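Phytase (Debaryomyces castellii, PDB 2GFI) hydrolyses phosphate esters of phytate (inositol hexakisphosphate) as a 3-phytase of the histidine acid phosphatase family. Local coordinates at residues A[35-40]-A[278-283]; A[88-93]-A[243-248]; A[98-103]-A[236-241]; A[109-114]-A[256-261]. All blocks are in the same frame, centred on the assembly; numbering follows the deposited sequence.

Interaction 1: residues A[35-40]-A[278-283]; sequences RFLGGA and EEFIQY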
loop_
_atom_site.group_PDB
_atom_site.type_symbol
_atom_site.label_atom_id
_atom_site.label_comp_id
_atom_site.label_asym_id
_atom_site.label_seq_id
_atom_site.Cartn_x
_atom_site.Cartn_y
_atom_site.Cartn_z
ATOM N N ARG A 35 14.704 6.372 -8.018
ATOM C CA ARG A 35 15.071 5.885 -9.331
ATOM C C ARG A 35 15.658 7.002 -10.191
ATOM O O ARG A 35 16.258 6.713 -11.218
ATOM C CB ARG A 35 13.920 5.099 -10.034
ATOM C CG ARG A 35 13.647 3.740 -9.338
ATOM C CD ARG A 35 13.484 2.454 -10.219
ATOM N NE ARG A 35 13.005 1.302 -9.407
ATOM C CZ ARG A 35 11.775 1.305 -8.818
ATOM N NH1 ARG A 35 10.972 2.381 -8.980
ATOM N NH2 ARG A 35 11.330 0.271 -8.085
ATOM N N PHE A 36 15.513 8.257 -9.746
ATOM C CA PHE A 36 16.023 9.405 -10.504
ATOM C C PHE A 36 17.244 10.033 -9.888
ATOM O O PHE A 36 17.777 11.027 -10.432
ATOM C CB PHE A 36 14.933 10.456 -10.702
ATOM C CG PHE A 36 13.684 9.882 -11.266
ATOM C CD1 PHE A 36 13.718 9.198 -12.473
ATOM C CD2 PHE A 36 12.499 9.947 -10.557
ATOM C CE1 PHE A 36 12.587 8.606 -12.980
ATOM C CE2 PHE A 36 11.343 9.360 -11.075
ATOM C CZ PHE A 36 11.391 8.680 -12.274
ATOM N N LEU A 37 17.691 9.457 -8.764
ATOM C CA LEU A 37 18.804 10.066 -8.006
ATOM C C LEU A 37 20.142 9.389 -8.243
ATOM O O LEU A 37 21.085 9.620 -7.503
ATOM C CB LEU A 37 18.477 10.204 -6.517
ATOM C CG LEU A 37 17.334 11.203 -6.301
ATOM C CD1 LEU A 37 16.864 11.208 -4.846
ATOM C CD2 LEU A 37 17.767 12.570 -6.759
ATOM N N GLY A 38 20.205 8.560 -9.288
ATOM C CA GLY A 38 21.486 8.061 -9.796
ATOM C C GLY A 38 22.239 7.069 -8.911
ATOM O O GLY A 38 23.438 6.929 -9.046
ATOM N N GLY A 39 21.538 6.375 -8.010
ATOM C CA GLY A 39 22.204 5.467 -7.070
ATOM C C GLY A 39 22.665 6.126 -5.782
ATOM O O GLY A 39 23.214 5.463 -4.911
ATOM N N ALA A 40 22.425 7.418 -5.622
ATOM C CA ALA A 40 22.901 8.133 -4.439
ATOM C C ALA A 40 21.935 7.995 -3.284
ATOM O O ALA A 40 22.330 8.069 -2.113
ATOM C CB ALA A 40 23.104 9.626 -4.763
ATOM N N GLU A 278 10.125 15.937 -14.445
ATOM C CA GLU A 278 10.807 16.068 -15.713
ATOM C C GLU A 278 12.296 16.444 -15.515
ATOM O O GLU A 278 13.137 16.000 -16.258
ATOM C CB GLU A 278 10.016 17.031 -16.583
ATOM C CG GLU A 278 10.804 17.685 -17.699
ATOM C CD GLU A 278 9.918 18.444 -18.668
ATOM O OE1 GLU A 278 8.913 19.069 -18.225
ATOM O OE2 GLU A 278 10.236 18.399 -19.879
ATOM N N GLU A 279 12.620 17.200 -14.468
ATOM C CA GLU A 279 13.998 17.540 -14.177
ATOM C C GLU A 279 14.732 16.359 -13.589
ATOM O O GLU A 279 15.858 16.090 -13.992
ATOM C CB GLU A 279 14.072 18.763 -13.261
ATOM C CG GLU A 279 13.667 20.018 -13.998
ATOM C CD GLU A 279 13.054 21.119 -13.145
ATOM O OE1 GLU A 279 12.785 20.944 -11.911
ATOM O OE2 GLU A 279 12.797 22.192 -13.764
ATOM N N PHE A 280 14.107 15.652 -12.650
ATOM C CA PHE A 280 14.702 14.448 -12.098
ATOM C C PHE A 280 15.017 13.445 -13.182
ATOM O O PHE A 280 16.067 12.801 -13.164
ATOM C CB PHE A 280 13.732 13.755 -11.129
ATOM C CG PHE A 280 13.654 14.379 -9.795
ATOM C CD1 PHE A 280 14.759 14.398 -8.958
ATOM C CD2 PHE A 280 12.450 14.899 -9.341
ATOM C CE1 PHE A 280 14.678 14.982 -7.673
ATOM C CE2 PHE A 280 12.352 15.480 -8.092
ATOM C CZ PHE A 280 13.476 15.526 -7.251
ATOM N N ILE A 281 14.093 13.268 -14.122
ATOM C CA ILE A 281 14.283 12.270 -15.175
ATOM C C ILE A 281 15.479 12.613 -16.088
ATOM O O ILE A 281 16.236 11.724 -16.528
ATOM C CB ILE A 281 12.963 12.117 -15.961
ATOM C CG1 ILE A 281 11.926 11.368 -15.109
ATOM C CG2 ILE A 281 13.193 11.455 -17.276
ATOM C CD1 ILE A 281 10.471 11.474 -15.642
ATOM N N GLN A 282 15.666 13.902 -16.362
ATOM C CA GLN A 282 16.799 14.326 -17.183
ATOM C C GLN A 282 18.073 14.259 -16.370
ATOM O O GLN A 282 19.104 13.788 -16.846
ATOM C CB GLN A 282 16.587 15.730 -17.729
ATOM C CG GLN A 282 15.577 15.736 -18.817
ATOM C CD GLN A 282 15.057 17.113 -19.079
ATOM O OE1 GLN A 282 14.243 17.629 -18.305
ATOM N NE2 GLN A 282 15.505 17.715 -20.158
ATOM N N TYR A 283 17.996 14.712 -15.115
ATOM C CA TYR A 283 19.111 14.497 -14.229
ATOM C C TYR A 283 19.516 13.019 -14.214
ATOM O O TYR A 283 20.700 12.696 -14.373
ATOM C CB TYR A 283 18.831 14.945 -12.807
ATOM C CG TYR A 283 20.002 14.575 -11.895
ATOM C CD1 TYR A 283 21.175 15.343 -11.890
ATOM C CD2 TYR A 283 19.930 13.470 -11.052
ATOM C CE1 TYR A 283 22.245 15.034 -11.058
ATOM C CE2 TYR A 283 20.979 13.144 -10.215
ATOM C CZ TYR A 283 22.147 13.932 -10.227
ATOM O OH TYR A 283 23.192 13.627 -9.399
HETATM O O HOH W 1 22.755 11.862 -7.697
#
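Phe36 lies against helix 277-295 with both its CB and its ring. Its CB meets CB of Phe280 at 3.5 Å, and the two side chains cross at about a right angle. CG of Phe36 stands anti to its own carbonyl carbon (chi1 -52°), which carries the ring along Ile281. CG1 of Ile281 rests over one face of this ring, 4.0 Å from the centroid, in a CH-pi contact. The two side chains run side by side and point the same way. Phe49 of a second subunit also packs on Phe36.

CB of Leu37 is directed away from the helix, but the side chain turns back. Its CD2 branch reaches CE1 of Phe280 at 4.0 Å. Tyr283 has CG anti to its backbone N (chi1 175°). Its ring edge faces the loop, with CD2 of Tyr283 3.3 Å from Phe36 O. A water donates to Leu37 O and lies 2.5 Å from Tyr283 OH. Leu37 O also accepts from Ala40 N, so two donors hold this carbonyl. Phe256 stacks on the Tyr283 ring.

Leu37 to Ala40 form a type I' turn, with positive phi at Gly38 and Gly39. Gly39 O accepts a hydrogen bond from Arg69 NH1. Arg69 belongs to the RHGxRxP signature of histidine acid phosphatases, beside the predicted nucleophile His70, so the turn probably backs the active-site segment.

Interaction 2: residues A[88-93]-A[243-248]; sequences EKLMSY and PGLNIT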
loop_
_atom_site.group_PDB
_atom_site.type_symbol
_atom_site.label_atom_id
_atom_site.label_comp_id
_atom_site.label_asym_id
_atom_site.label_seq_id
_atom_site.Cartn_x
_atom_site.Cartn_y
_atom_site.Cartn_z
ATOM N N GLU A 88 25.963 27.314 1.452
ATOM C CA GLU A 88 26.501 28.595 1.874
ATOM C C GLU A 88 26.139 29.701 0.873
ATOM O O GLU A 88 25.767 30.791 1.306
ATOM C CB GLU A 88 28.016 28.506 2.111
ATOM C CG GLU A 88 28.436 27.850 3.435
ATOM C CD GLU A 88 27.707 28.400 4.680
ATOM O OE1 GLU A 88 27.287 29.586 4.710
ATOM O OE2 GLU A 88 27.550 27.650 5.680
ATOM N N LYS A 89 26.233 29.417 -0.437
ATOM C CA LYS A 89 25.718 30.333 -1.464
ATOM C C LYS A 89 24.245 30.649 -1.213
ATOM O O LYS A 89 23.862 31.811 -1.250
ATOM C CB LYS A 89 25.911 29.793 -2.885
ATOM C CG LYS A 89 27.337 29.929 -3.368
ATOM C CD LYS A 89 27.628 29.271 -4.715
ATOM C CE LYS A 89 27.167 30.152 -5.878
ATOM N NZ LYS A 89 27.747 29.664 -7.169
ATOM N N LEU A 90 23.435 29.628 -0.904
ATOM C CA LEU A 90 22.016 29.850 -0.658
ATOM C C LEU A 90 21.813 30.665 0.597
ATOM O O LEU A 90 21.033 31.609 0.596
ATOM C CB LEU A 90 21.232 28.536 -0.563
ATOM C CG LEU A 90 21.191 27.706 -1.841
ATOM C CD1 LEU A 90 20.644 26.359 -1.556
ATOM C CD2 LEU A 90 20.396 28.410 -2.913
ATOM N N MET A 91 22.517 30.308 1.667
ATOM C CA MET A 91 22.376 31.048 2.928
ATOM C C MET A 91 22.806 32.521 2.842
ATOM O O MET A 91 22.369 33.330 3.641
ATOM C CB MET A 91 23.085 30.350 4.094
ATOM C CG MET A 91 22.451 29.005 4.521
ATOM S SD MET A 91 20.656 28.971 4.912
ATOM C CE MET A 91 20.005 28.277 3.434
ATOM N N SER A 92 23.609 32.879 1.857
ATOM C CA SER A 92 24.131 34.232 1.807
ATOM C C SER A 92 23.311 35.142 0.875
ATOM O O SER A 92 23.606 36.338 0.725
ATOM C CB SER A 92 25.602 34.198 1.404
ATOM O OG SER A 92 25.675 33.957 0.015
ATOM N N TYR A 93 22.284 34.563 0.253
ATOM C CA TYR A 93 21.224 35.300 -0.419
ATOM C C TYR A 93 20.639 36.331 0.551
ATOM O O TYR A 93 20.278 36.021 1.654
ATOM C CB TYR A 93 20.121 34.329 -0.858
ATOM C CG TYR A 93 18.945 34.996 -1.548
ATOM C CD1 TYR A 93 19.125 35.678 -2.733
ATOM C CD2 TYR A 93 17.660 34.941 -1.007
ATOM C CE1 TYR A 93 18.076 36.278 -3.373
ATOM C CE2 TYR A 93 16.585 35.545 -1.648
ATOM C CZ TYR A 93 16.806 36.216 -2.824
ATOM O OH TYR A 93 15.795 36.852 -3.473
ATOM N N PRO A 243 14.583 36.989 -6.643
ATOM C CA PRO A 243 15.353 37.912 -7.505
ATOM C C PRO A 243 16.758 38.121 -6.973
ATOM O O PRO A 243 16.929 38.347 -5.777
ATOM C CB PRO A 243 14.527 39.204 -7.438
ATOM C CG PRO A 243 13.121 38.686 -7.203
ATOM C CD PRO A 243 13.329 37.614 -6.163
ATOM N N GLY A 244 17.751 37.942 -7.843
ATOM C CA GLY A 244 19.137 38.208 -7.474
ATOM C C GLY A 244 19.823 37.015 -6.842
ATOM O O GLY A 244 21.027 37.086 -6.526
ATOM N N LEU A 245 19.074 35.916 -6.665
ATOM C CA LEU A 245 19.665 34.658 -6.187
ATOM C C LEU A 245 20.851 34.263 -7.069
ATOM O O LEU A 245 20.715 34.082 -8.287
ATOM C CB LEU A 245 18.632 33.535 -6.164
ATOM C CG LEU A 245 19.215 32.166 -5.814
ATOM C CD1 LEU A 245 19.634 32.098 -4.329
ATOM C CD2 LEU A 245 18.249 31.070 -6.215
ATOM N N ASN A 246 22.017 34.149 -6.452
ATOM C CA ASN A 246 23.229 33.965 -7.219
ATOM C C ASN A 246 23.787 32.536 -7.084
ATOM O O ASN A 246 24.691 32.277 -6.288
ATOM C CB ASN A 246 24.270 35.032 -6.828
ATOM C CG ASN A 246 25.466 35.072 -7.791
ATOM O OD1 ASN A 246 25.422 34.495 -8.892
ATOM N ND2 ASN A 246 26.545 35.730 -7.370
ATOM N N ILE A 247 23.209 31.607 -7.840
ATOM C CA ILE A 247 23.744 30.264 -7.939
ATOM C C ILE A 247 23.779 29.890 -9.403
ATOM O O ILE A 247 23.105 30.512 -10.234
ATOM C CB ILE A 247 22.941 29.233 -7.094
ATOM C CG1 ILE A 247 21.502 29.071 -7.603
ATOM C CG2 ILE A 247 22.967 29.578 -5.574
ATOM C CD1 ILE A 247 20.694 27.945 -6.880
ATOM N N THR A 248 24.585 28.885 -9.710
ATOM C CA THR A 248 24.755 28.389 -11.069
ATOM C C THR A 248 23.951 27.123 -11.351
ATOM O O THR A 248 23.371 26.500 -10.444
ATOM C CB THR A 248 26.254 28.096 -11.352
ATOM O OG1 THR A 248 26.733 27.164 -10.389
ATOM C CG2 THR A 248 27.140 29.355 -11.076
HETATM O O HOH W 2 27.078 32.077 -8.361
#
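Leu90 packs tightly between Leu245 and Ile247, and these three buried side chains form the core of the contact. CD2 of Leu90 touches CD1 of Leu245 at 4.0 Å and CG2 of Ile247 at 3.9 Å. Phe238 and Leu235 of helix 229-241 back these residues.

Tyr93 crosses Leu245 at about a right angle, with CE1 of Tyr93 4.0 Å from CB of Leu245. Its phenol reaches the exposed Pro243-Gly244 end in a hydrogen bond, OH of Tyr93 to O of Pro243, 3.0 Å. The carbonyl oxygen lies at the ring edge, while the hydroxyl sits 37° out of the carbonyl plane. With an alanine here, Pro243 O loses this donor and a gap is likely to open beside Leu245.

The contact joins the C-terminal end of helix 77-91 to the linker between helices 229-241 and 249-266. Thr248 is the N-cap of the second of these. Its side chain caps a backbone N of the first turn, and Asp251 OD2 accepts from its own N, consistent with a capping box.

The Lys89 side is looser and faces solvent. The Lys89 chain bends at chi3 (80°) and lays CE 3.3 Å from Asn246 O. Its NZ forms a salt bridge with Asp251. A water accepts from Lys89 NZ and donates weakly to Asn246 OD1, at 3.0 Å.

Interaction 3: residues A[98-103]-A[236-241]; sequences KGELAF and NRFKAS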
loop_
_atom_site.group_PDB
_atom_site.type_symbol
_atom_site.label_atom_id
_atom_site.label_comp_id
_atom_site.label_asym_id
_atom_site.label_seq_id
_atom_site.Cartn_x
_atom_site.Cartn_y
_atom_site.Cartn_z
ATOM N N LYS A 98 11.339 32.603 -1.244
ATOM C CA LYS A 98 9.925 32.325 -1.495
ATOM C C LYS A 98 9.849 31.118 -2.414
ATOM O O LYS A 98 10.877 30.660 -2.877
ATOM C CB LYS A 98 9.215 33.553 -2.100
ATOM C CG LYS A 98 9.090 34.738 -1.072
ATOM C CD LYS A 98 8.175 35.875 -1.545
ATOM C CE LYS A 98 8.713 36.553 -2.812
ATOM N NZ LYS A 98 10.098 37.049 -2.606
ATOM N N GLY A 99 8.635 30.600 -2.668
ATOM C CA GLY A 99 8.462 29.453 -3.542
ATOM C C GLY A 99 9.070 28.158 -3.013
ATOM O O GLY A 99 9.057 27.882 -1.812
ATOM N N GLU A 100 9.584 27.347 -3.927
ATOM C CA GLU A 100 10.172 26.053 -3.579
ATOM C C GLU A 100 11.327 26.169 -2.626
ATOM O O GLU A 100 11.617 25.226 -1.924
ATOM C CB GLU A 100 10.742 25.336 -4.806
ATOM C CG GLU A 100 9.837 25.268 -5.995
ATOM C CD GLU A 100 10.339 26.164 -7.090
ATOM O OE1 GLU A 100 10.298 27.442 -6.955
ATOM O OE2 GLU A 100 10.797 25.559 -8.072
ATOM N N LEU A 101 12.033 27.298 -2.652
ATOM C CA LEU A 101 13.231 27.449 -1.815
ATOM C C LEU A 101 12.944 28.042 -0.439
ATOM O O LEU A 101 13.869 28.252 0.346
ATOM C CB LEU A 101 14.303 28.254 -2.547
ATOM C CG LEU A 101 14.842 27.667 -3.858
ATOM C CD1 LEU A 101 15.935 28.562 -4.392
ATOM C CD2 LEU A 101 15.354 26.247 -3.647
ATOM N N ALA A 102 11.671 28.268 -0.117
ATOM C CA ALA A 102 11.320 28.929 1.167
ATOM C C ALA A 102 11.819 28.216 2.416
ATOM O O ALA A 102 12.103 28.857 3.432
ATOM C CB ALA A 102 9.803 29.184 1.280
ATOM N N PHE A 103 11.893 26.889 2.368
ATOM C CA PHE A 103 12.333 26.130 3.540
ATOM C C PHE A 103 13.733 26.589 3.986
ATOM O O PHE A 103 14.137 26.320 5.125
ATOM C CB PHE A 103 12.347 24.624 3.236
ATOM C CG PHE A 103 13.348 24.237 2.161
ATOM C CD1 PHE A 103 14.654 23.882 2.499
ATOM C CD2 PHE A 103 12.984 24.240 0.811
ATOM C CE1 PHE A 103 15.575 23.533 1.511
ATOM C CE2 PHE A 103 13.914 23.916 -0.182
ATOM C CZ PHE A 103 15.196 23.525 0.170
ATOM N N ASN A 236 16.188 29.384 -13.449
ATOM C CA ASN A 236 15.341 30.542 -13.738
ATOM C C ASN A 236 14.100 30.518 -12.913
ATOM O O ASN A 236 13.618 31.572 -12.523
ATOM C CB ASN A 236 14.971 30.637 -15.223
ATOM C CG ASN A 236 16.150 30.925 -16.076
ATOM O OD1 ASN A 236 17.149 31.427 -15.597
ATOM N ND2 ASN A 236 16.062 30.590 -17.345
ATOM N N ARG A 237 13.574 29.331 -12.623
ATOM C CA ARG A 237 12.403 29.249 -11.745
ATOM C C ARG A 237 12.737 29.714 -10.329
ATOM O O ARG A 237 11.950 30.405 -9.672
ATOM C CB ARG A 237 11.811 27.847 -11.742
ATOM C CG ARG A 237 10.475 27.733 -11.042
ATOM C CD ARG A 237 9.829 26.325 -11.222
ATOM N NE ARG A 237 10.637 25.256 -10.625
ATOM C CZ ARG A 237 11.339 24.326 -11.274
ATOM N NH1 ARG A 237 11.353 24.260 -12.615
ATOM N NH2 ARG A 237 12.037 23.426 -10.559
ATOM N N PHE A 238 13.914 29.324 -9.863
ATOM C CA PHE A 238 14.377 29.672 -8.518
ATOM C C PHE A 238 14.600 31.173 -8.455
ATOM O O PHE A 238 14.234 31.829 -7.470
ATOM C CB PHE A 238 15.658 28.895 -8.200
ATOM C CG PHE A 238 15.460 27.393 -8.188
ATOM C CD1 PHE A 238 14.175 26.844 -8.060
ATOM C CD2 PHE A 238 16.540 26.534 -8.315
ATOM C CE1 PHE A 238 13.982 25.472 -8.048
ATOM C CE2 PHE A 238 16.360 25.158 -8.303
ATOM C CZ PHE A 238 15.077 24.620 -8.178
ATOM N N LYS A 239 15.154 31.716 -9.536
ATOM C CA LYS A 239 15.444 33.164 -9.625
ATOM C C LYS A 239 14.168 33.959 -9.671
ATOM O O LYS A 239 14.074 34.991 -9.026
ATOM C CB LYS A 239 16.325 33.487 -10.837
ATOM C CG LYS A 239 17.750 33.018 -10.663
ATOM C CD LYS A 239 18.618 33.374 -11.879
ATOM C CE LYS A 239 20.067 33.054 -11.584
ATOM N NZ LYS A 239 20.933 33.196 -12.801
ATOM N N ALA A 240 13.160 33.441 -10.375
ATOM C CA ALA A 240 11.882 34.136 -10.562
ATOM C C ALA A 240 11.198 34.439 -9.228
ATOM O O ALA A 240 10.542 35.483 -9.058
ATOM C CB ALA A 240 10.941 33.302 -11.473
ATOM N N SER A 241 11.341 33.507 -8.294
ATOM C CA SER A 241 10.761 33.625 -6.980
ATOM C C SER A 241 11.735 34.324 -6.035
ATOM O O SER A 241 11.344 34.802 -4.974
ATOM C CB SER A 241 10.428 32.209 -6.469
ATOM O OG SER A 241 9.015 31.973 -6.525
#
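Glu100 and Arg237 cross at about a right angle, with carboxylate and guanidinium planes 45° apart. OE2 of Glu100 accepts a hydrogen bond from NE of Arg237 at 2.6 Å, part of a salt bridge, with an N-H...O angle of 165°. The oxygen is met on its syn side and lies nearly in the guanidinium plane, but the donor is tilted well out of the carboxylate plane. A bend at chi2 (109°) brings the Glu100 carboxylate to this edge.

The same oxygen also faces the edge of the Phe238 ring, with OE2 of Glu100 3.2 Å from CE1 of Phe238. Edge hydrogens of a ring carry slight positive charge, so this approach is probably favourable. Leu101 crosses Phe238 at about a right angle as well, touching its CB with CD1 at 3.8 Å.

The arrangement sets a 3-10 segment that begins at Glu100 against the last turns of helix 229-241. Gly99 precedes it with positive phi, close to Ser241, and its N is hydrogen-bonded to Asp106 OD2 of a third subunit.

The outer nitrogens of Arg237 serve other partners: NH1 bridges to Glu279 and NH2 donates to Ile274 O. A leucine here would probably leave both Glu100 and Glu279 without their positive mate. Lys98 curls back through bends at chi3 and chi4. Its NZ makes a weak hydrogen bond, 3.5 Å long, to Ser241 O.

Interaction 4: residues A[109-114]-A[256-261]; sequences EYFVPD and FGYCAY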
loop_
_atom_site.group_PDB
_atom_site.type_symbol
_atom_site.label_atom_id
_atom_site.label_comp_id
_atom_site.label_asym_id
_atom_site.label_seq_id
_atom_site.Cartn_x
_atom_site.Cartn_y
_atom_site.Cartn_z
ATOM N N GLU A 109 19.370 23.833 8.598
ATOM C CA GLU A 109 20.733 23.443 8.844
ATOM C C GLU A 109 21.292 22.665 7.660
ATOM O O GLU A 109 20.564 22.020 6.924
ATOM C CB GLU A 109 20.794 22.602 10.101
ATOM C CG GLU A 109 20.412 23.369 11.356
ATOM C CD GLU A 109 20.581 22.528 12.620
ATOM O OE1 GLU A 109 20.136 21.348 12.674
ATOM O OE2 GLU A 109 21.179 23.047 13.584
ATOM N N TYR A 110 22.597 22.754 7.460
ATOM C CA TYR A 110 23.250 21.881 6.518
ATOM C C TYR A 110 23.197 20.460 7.108
ATOM O O TYR A 110 23.383 20.298 8.321
ATOM C CB TYR A 110 24.676 22.323 6.291
ATOM C CG TYR A 110 25.374 21.400 5.346
ATOM C CD1 TYR A 110 24.849 21.156 4.091
ATOM C CD2 TYR A 110 26.561 20.755 5.707
ATOM C CE1 TYR A 110 25.482 20.272 3.212
ATOM C CE2 TYR A 110 27.214 19.879 4.810
ATOM C CZ TYR A 110 26.656 19.642 3.581
ATOM O OH TYR A 110 27.245 18.777 2.689
ATOM N N PHE A 111 22.925 19.447 6.273
ATOM C CA PHE A 111 22.581 18.126 6.808
ATOM C C PHE A 111 23.759 17.273 7.310
ATOM O O PHE A 111 23.577 16.282 8.007
ATOM C CB PHE A 111 21.741 17.357 5.819
ATOM C CG PHE A 111 22.464 16.953 4.568
ATOM C CD1 PHE A 111 23.077 15.714 4.477
ATOM C CD2 PHE A 111 22.469 17.773 3.467
ATOM C CE1 PHE A 111 23.692 15.310 3.304
ATOM C CE2 PHE A 111 23.103 17.406 2.301
ATOM C CZ PHE A 111 23.715 16.176 2.210
ATOM N N VAL A 112 24.966 17.643 6.924
ATOM C CA VAL A 112 26.135 17.017 7.471
ATOM C C VAL A 112 26.628 17.912 8.612
ATOM O O VAL A 112 27.292 18.928 8.368
ATOM C CB VAL A 112 27.224 16.799 6.417
ATOM C CG1 VAL A 112 28.316 15.942 6.989
ATOM C CG2 VAL A 112 26.627 16.128 5.172
ATOM N N PRO A 113 26.321 17.512 9.852
ATOM C CA PRO A 113 26.645 18.342 11.015
ATOM C C PRO A 113 28.162 18.362 11.196
ATOM O O PRO A 113 28.787 19.430 11.389
ATOM C CB PRO A 113 25.960 17.607 12.186
ATOM C CG PRO A 113 25.821 16.136 11.735
ATOM C CD PRO A 113 25.734 16.202 10.227
ATOM N N ASP A 114 28.755 17.186 11.069
ATOM C CA ASP A 114 30.167 16.995 11.341
ATOM C C ASP A 114 30.788 16.374 10.103
ATOM O O ASP A 114 30.274 15.380 9.588
ATOM C CB ASP A 114 30.269 16.037 12.521
ATOM C CG ASP A 114 31.642 16.015 13.140
ATOM O OD1 ASP A 114 32.623 16.536 12.504
ATOM O OD2 ASP A 114 31.813 15.475 14.272
ATOM N N PHE A 256 20.518 17.988 -6.749
ATOM C CA PHE A 256 20.001 16.603 -6.887
ATOM C C PHE A 256 20.691 15.644 -5.966
ATOM O O PHE A 256 20.010 14.923 -5.243
ATOM C CB PHE A 256 20.084 16.059 -8.318
ATOM C CG PHE A 256 19.153 16.712 -9.248
ATOM C CD1 PHE A 256 17.826 16.299 -9.319
ATOM C CD2 PHE A 256 19.594 17.759 -10.065
ATOM C CE1 PHE A 256 16.944 16.927 -10.221
ATOM C CE2 PHE A 256 18.746 18.381 -10.950
ATOM C CZ PHE A 256 17.409 17.965 -11.036
ATOM N N GLY A 257 22.026 15.643 -5.967
ATOM C CA GLY A 257 22.785 14.826 -5.007
ATOM C C GLY A 257 22.499 15.267 -3.567
ATOM O O GLY A 257 22.367 14.450 -2.642
ATOM N N TYR A 258 22.400 16.565 -3.360
ATOM C CA TYR A 258 22.115 17.097 -2.046
ATOM C C TYR A 258 20.794 16.483 -1.548
ATOM O O TYR A 258 20.713 15.991 -0.426
ATOM C CB TYR A 258 22.025 18.631 -2.187
ATOM C CG TYR A 258 21.981 19.410 -0.899
ATOM C CD1 TYR A 258 22.966 20.381 -0.611
ATOM C CD2 TYR A 258 20.947 19.215 0.035
ATOM C CE1 TYR A 258 22.919 21.127 0.556
ATOM C CE2 TYR A 258 20.894 19.954 1.189
ATOM C CZ TYR A 258 21.883 20.911 1.451
ATOM O OH TYR A 258 21.829 21.627 2.635
ATOM N N CYS A 259 19.761 16.538 -2.395
ATOM C CA CYS A 259 18.486 15.883 -2.146
ATOM C C CYS A 259 18.688 14.387 -1.774
ATOM O O CYS A 259 18.230 13.924 -0.730
ATOM C CB CYS A 259 17.597 16.027 -3.401
ATOM S SG CYS A 259 16.351 14.749 -3.637
ATOM N N ALA A 260 19.412 13.665 -2.635
ATOM C CA ALA A 260 19.652 12.228 -2.427
ATOM C C ALA A 260 20.336 11.991 -1.107
ATOM O O ALA A 260 19.899 11.155 -0.339
ATOM C CB ALA A 260 20.433 11.651 -3.565
ATOM N N TYR A 261 21.397 12.755 -0.834
ATOM C CA TYR A 261 22.095 12.653 0.439
ATOM C C TYR A 261 21.365 13.121 1.660
ATOM O O TYR A 261 21.481 12.487 2.680
ATOM C CB TYR A 261 23.533 13.191 0.338
ATOM C CG TYR A 261 24.289 12.192 -0.463
ATOM C CD1 TYR A 261 24.675 10.996 0.115
ATOM C CD2 TYR A 261 24.507 12.389 -1.817
ATOM C CE1 TYR A 261 25.312 10.034 -0.613
ATOM C CE2 TYR A 261 25.167 11.421 -2.569
ATOM C CZ TYR A 261 25.560 10.244 -1.942
ATOM O OH TYR A 261 26.187 9.266 -2.657
HETATM O O HOH W 3 20.714 20.597 4.617
#
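Phe111 and Tyr258 are brought together by unlike torsions. CG of Phe111 stands between its backbone N and carbonyl carbon (chi1 68°), and the ring projects toward helix 249-266. CG of Tyr258 is anti to its backbone N (chi1 -169°), which sends the phenol out toward the loop. The side chains slide past each other in opposite directions and form a T-shaped pair. The edge of Phe111 points at the face of Tyr258, with centroids 4.9 Å apart and planes at 70°. CE2 of Phe111 lies over the face of the Tyr258 ring, toward its rim. The far end of the Phe111 ring reaches the helix itself, where CZ is 3.5 Å from CB of Tyr261.

Tyr110 completes an aromatic cluster. Tyr258 OH lies at the edge of the Tyr110 ring, 3.4 Å from CD1 of Tyr110, and the two rings meet obliquely. Tyr83 of helix 77-91 packs on both Tyr110 and Phe111, so the loop is held between two helices.

One water ties the polar ends. It accepts from Tyr258 OH at 2.5 Å and donates to Glu109 O at 2.7 Å. The buried hydroxyl is thus linked to the loop backbone. The side chain of Tyr261 lies about 6 Å from that of the predicted nucleophile His70. Near the probable active site, then, the helix meets the loop through apolar ring contacts, and the one phenol hydroxyl turned to the loop is satisfied through water.

How the interactions relate
All four contacts lie in the helical part of the chain beside the sheet. Interactions 2 and 3 are neighbours, with centres 11 Å apart, and share packing at Leu245. Interaction 1 lies 16 Å from interaction 4 and 20 Å from interaction 3, centre to centre. Phe256 and Ala40 join it to the former, the Arg237-Glu279 bridge to the latter. The first segments run in the order 1, 2, 3, 4, the second 3, 2, 4, 1. The successive helices 229-241, 249-266 and 277-295 are thereby tied to the N-terminal loop, helix 77-91 and the loop after it. Interaction 4 comes near the predicted active site through Tyr261. In interaction 1, the Tyr283 side chain is about 11 Å from that of Asp333, the predicted proton donor.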